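Local coordinates for protein transcriptional regulator, LysR family (Vibrio cholerae, PDB 3SZP) that activates virulence genes as a LysR-type transcriptional regulator, probably by binding promoter DNA through its winged helix-turn-helix domain, at residues Ser90-Ile95 with His121-Met126. Sequence-based numbering, arbitrary orientation.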
ATOM      1  N   SER A  90      19.840 -32.626  28.443  1.00 55.99           N
ATOM      2  CA  SER A  90      20.327 -31.315  28.057  1.00 53.38           C
ATOM      3  C   SER A  90      19.859 -31.020  26.645  1.00 53.61           C
ATOM      4  O   SER A  90      19.452 -31.924  25.915  1.00 57.39           O
ATOM      5  CB  SER A  90      21.854 -31.251  28.136  1.00 53.20           C
ATOM      6  OG  SER A  90      22.456 -32.077  27.160  1.00 55.02           O
ATOM      7  N   GLY A  91      19.922 -29.748  26.269  1.00 43.10           N
ATOM      8  CA  GLY A  91      19.405 -29.292  24.996  1.00 43.17           C
ATOM      9  C   GLY A  91      18.196 -28.380  25.146  1.00 42.40           C
ATOM     10  O   GLY A  91      17.676 -28.161  26.244  1.00 41.84           O
ATOM     11  N   ARG A  92      17.746 -27.842  24.020  1.00 71.28           N
ATOM     12  CA  ARG A  92      16.602 -26.951  24.009  1.00 70.42           C
ATOM     13  C   ARG A  92      15.357 -27.716  23.602  1.00 70.77           C
ATOM     14  O   ARG A  92      15.412 -28.606  22.764  1.00 71.56           O
ATOM     15  CB  ARG A  92      16.843 -25.802  23.033  1.00 69.89           C
ATOM     16  CG  ARG A  92      15.783 -24.714  23.074  1.00 68.65           C
ATOM     17  CD  ARG A  92      15.640 -24.054  21.705  1.00 68.45           C
ATOM     18  NE  ARG A  92      15.227 -25.022  20.691  1.00 69.51           N
ATOM     19  CZ  ARG A  92      15.217 -24.782  19.384  1.00 69.87           C
ATOM     20  NH1 ARG A  92      15.597 -23.596  18.917  1.00 69.31           N
ATOM     21  NH2 ARG A  92      14.827 -25.732  18.541  1.00 70.83           N
ATOM     22  N   ILE A  93      14.231 -27.381  24.207  1.00 41.69           N
ATOM     23  CA  ILE A  93      12.970 -27.937  23.755  1.00 41.93           C
ATOM     24  C   ILE A  93      12.007 -26.812  23.371  1.00 40.87           C
ATOM     25  O   ILE A  93      11.972 -25.748  23.994  1.00 39.67           O
ATOM     26  CB  ILE A  93      12.354 -28.910  24.785  1.00 42.22           C
ATOM     27  CG1 ILE A  93      11.748 -28.171  25.968  1.00 41.46           C
ATOM     28  CG2 ILE A  93      13.396 -29.910  25.283  1.00 42.64           C
ATOM     29  CD1 ILE A  93      11.305 -29.117  27.084  1.00 41.32           C
ATOM     30  N   ARG A  94      11.238 -27.046  22.321  1.00 43.83           N
ATOM     31  CA  ARG A  94      10.375 -26.013  21.776  1.00 42.73           C
ATOM     32  C   ARG A  94       8.914 -26.362  22.043  1.00 42.55           C
ATOM     33  O   ARG A  94       8.431 -27.434  21.659  1.00 43.49           O
ATOM     34  CB  ARG A  94      10.644 -25.874  20.285  1.00 43.18           C
ATOM     35  CG  ARG A  94      10.211 -24.564  19.691  1.00 42.13           C
ATOM     36  CD  ARG A  94      10.807 -24.394  18.285  1.00 42.88           C
ATOM     37  NE  ARG A  94      10.433 -23.113  17.705  1.00 42.10           N
ATOM     38  CZ  ARG A  94       9.503 -22.966  16.771  1.00 42.47           C
ATOM     39  NH1 ARG A  94       8.855 -24.030  16.312  1.00 43.50           N
ATOM     40  NH2 ARG A  94       9.230 -21.754  16.287  1.00 42.06           N
ATOM     41  N   ILE A  95       8.221 -25.450  22.716  1.00 31.26           N
ATOM     42  CA  ILE A  95       6.861 -25.674  23.164  1.00 30.92           C
ATOM     43  C   ILE A  95       5.926 -24.585  22.642  1.00 29.64           C
ATOM     44  O   ILE A  95       6.280 -23.399  22.663  1.00 28.32           O
ATOM     45  CB  ILE A  95       6.813 -25.654  24.695  1.00 30.15           C
ATOM     46  CG1 ILE A  95       7.763 -26.705  25.255  1.00 31.90           C
ATOM     47  CG2 ILE A  95       5.390 -25.874  25.195  1.00 29.67           C
ATOM     48  CD1 ILE A  95       7.909 -26.644  26.749  1.00 31.05           C
ATOM     49  N   HIS A 121      16.895 -26.197  28.103  1.00 45.60           N
ATOM     50  CA  HIS A 121      16.384 -24.850  27.879  1.00 44.41           C
ATOM     51  C   HIS A 121      15.047 -24.827  27.147  1.00 44.00           C
ATOM     52  O   HIS A 121      14.812 -25.596  26.214  1.00 44.92           O
ATOM     53  CB  HIS A 121      17.419 -23.985  27.174  1.00 44.35           C
ATOM     54  CG  HIS A 121      18.697 -23.838  27.943  1.00 44.72           C
ATOM     55  ND1 HIS A 121      18.826 -24.241  29.258  1.00 44.77           N
ATOM     56  CD2 HIS A 121      19.910 -23.355  27.577  1.00 45.14           C
ATOM     57  CE1 HIS A 121      20.056 -23.997  29.676  1.00 45.20           C
ATOM     58  NE2 HIS A 121      20.734 -23.462  28.673  1.00 45.48           N
ATOM     59  N   ILE A 122      14.165 -23.944  27.589  1.00 31.36           N
ATOM     60  CA  ILE A 122      12.828 -23.880  27.014  1.00 30.63           C
ATOM     61  C   ILE A 122      12.634 -22.657  26.141  1.00 29.35           C
ATOM     62  O   ILE A 122      12.874 -21.526  26.569  1.00 28.02           O
ATOM     63  CB  ILE A 122      11.729 -23.894  28.083  1.00 29.37           C
ATOM     64  CG1 ILE A 122      11.736 -25.228  28.826  1.00 30.95           C
ATOM     65  CG2 ILE A 122      10.362 -23.650  27.435  1.00 28.24           C
ATOM     66  CD1 ILE A 122      10.551 -25.401  29.794  1.00 29.35           C
ATOM     67  N   GLU A 123      12.218 -22.911  24.905  1.00 40.71           N
ATOM     68  CA  GLU A 123      11.690 -21.875  24.031  1.00 39.62           C
ATOM     69  C   GLU A 123      10.163 -22.044  23.992  1.00 38.97           C
ATOM     70  O   GLU A 123       9.650 -23.070  23.548  1.00 40.23           O
ATOM     71  CB  GLU A 123      12.289 -21.972  22.628  1.00 40.81           C
ATOM     72  CG  GLU A 123      11.883 -20.818  21.743  1.00 39.96           C
ATOM     73  CD  GLU A 123      12.264 -21.012  20.299  1.00 41.24           C
ATOM     74  OE1 GLU A 123      13.328 -21.598  20.021  1.00 42.41           O
ATOM     75  OE2 GLU A 123      11.485 -20.575  19.425  1.00 41.16           O
ATOM     76  N   LEU A 124       9.453 -21.035  24.485  1.00 30.05           N
ATOM     77  CA  LEU A 124       7.999 -21.090  24.615  1.00 29.33           C
ATOM     78  C   LEU A 124       7.315 -20.036  23.730  1.00 28.94           C
ATOM     79  O   LEU A 124       7.567 -18.841  23.861  1.00 27.93           O
ATOM     80  CB  LEU A 124       7.606 -20.882  26.077  1.00 27.61           C
ATOM     81  CG  LEU A 124       6.116 -20.811  26.441  1.00 26.72           C
ATOM     82  CD1 LEU A 124       5.417 -22.139  26.149  1.00 28.19           C
ATOM     83  CD2 LEU A 124       5.944 -20.438  27.902  1.00 24.88           C
ATOM     84  N   MET A 125       6.468 -20.502  22.818  1.00 37.14           N
ATOM     85  CA  MET A 125       5.684 -19.626  21.959  1.00 37.24           C
ATOM     86  C   MET A 125       4.200 -19.704  22.315  1.00 37.20           C
ATOM     87  O   MET A 125       3.603 -20.775  22.304  1.00 38.07           O
ATOM     88  CB  MET A 125       5.882 -20.004  20.493  1.00 38.84           C
ATOM     89  CG  MET A 125       4.899 -19.338  19.551  1.00 39.35           C
ATOM     90  SD  MET A 125       5.381 -17.648  19.118  1.00 38.90           S
ATOM     91  CE  MET A 125       6.929 -17.949  18.240  1.00 39.90           C
ATOM     92  N   MET A 126       3.614 -18.559  22.638  1.00 39.51           N
ATOM     93  CA  MET A 126       2.193 -18.487  22.942  1.00 39.87           C
ATOM     94  C   MET A 126       1.385 -17.962  21.774  1.00 41.12           C
ATOM     95  O   MET A 126       1.785 -16.999  21.122  1.00 41.04           O
ATOM     96  CB  MET A 126       1.946 -17.588  24.145  1.00 38.66           C
ATOM     97  CG  MET A 126       1.775 -18.366  25.409  1.00 37.97           C
ATOM     98  SD  MET A 126       3.190 -18.081  26.454  1.00 35.96           S
ATOM     99  CE  MET A 126       2.827 -16.372  26.892  1.00 35.52           C
TER
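Glu123 stands between two arginines of the neighbouring strand, Arg92 and Arg94; each carboxylate oxygen meets one of them, and both guanidinium planes are turned steeply to the carboxylate. Glu123 is extended, and Arg94 runs alongside it; NE of Arg94 gives a salt-bridging hydrogen bond to Glu123 OE2 (3.2 Å), with the oxygen near the guanidinium plane and the N-H coming from above the carboxylate. Arg92 reaches the other oxygen differently. Its chain bends at chi3 (61°), bringing NH1 within 3.2 Å of Glu123 OE1, well out of the guanidinium plane, so this salt bridge rests on charge alone; the side chain is poorly ordered and the approach less certain. Arg94 also hydrogen-bonds through NH1 to Glu137 O and makes a cation-pi contact with Trp138.

On the reverse face, branched aliphatic side chains mesh into a greasy layer suited to burial under helices. With Ile95 CG2 anti to the backbone N (chi1 to CG1 -57°), its branches diverge and wedge into the notch between Ile122 and Leu124: CD1 touches Ile122 CG2 (3.9 Å), CG2 Leu124 CD1 (3.9 Å). Ile93 lies beside Ile122, their CG1 atoms 4.1 Å apart. Phe281 of helix 276-287 packs on Ile93 and Ile95, and Phe113 and Phe110 of helix 102-116 on Ile122 and Leu124.

Five backbone hydrogen bonds make the parallel ladder, from His121 N-Gly91 O (2.8 Å) to Met125 N-Ile95 O (2.9 Å). Gly91 suits its positive phi (113°), where a CB would jam against Ser90 O. Helix 102-116 completes a beta-alpha-beta crossover, and a strand of a second subunit, another copy of the protein, pairs in parallel with residues 122-124. A buried carboxylate beside two guanidinium groups would be expected to stay ionised; its charge would then add to the backbone bonds in holding the strands together, while hydrocarbon packing does so on the other face.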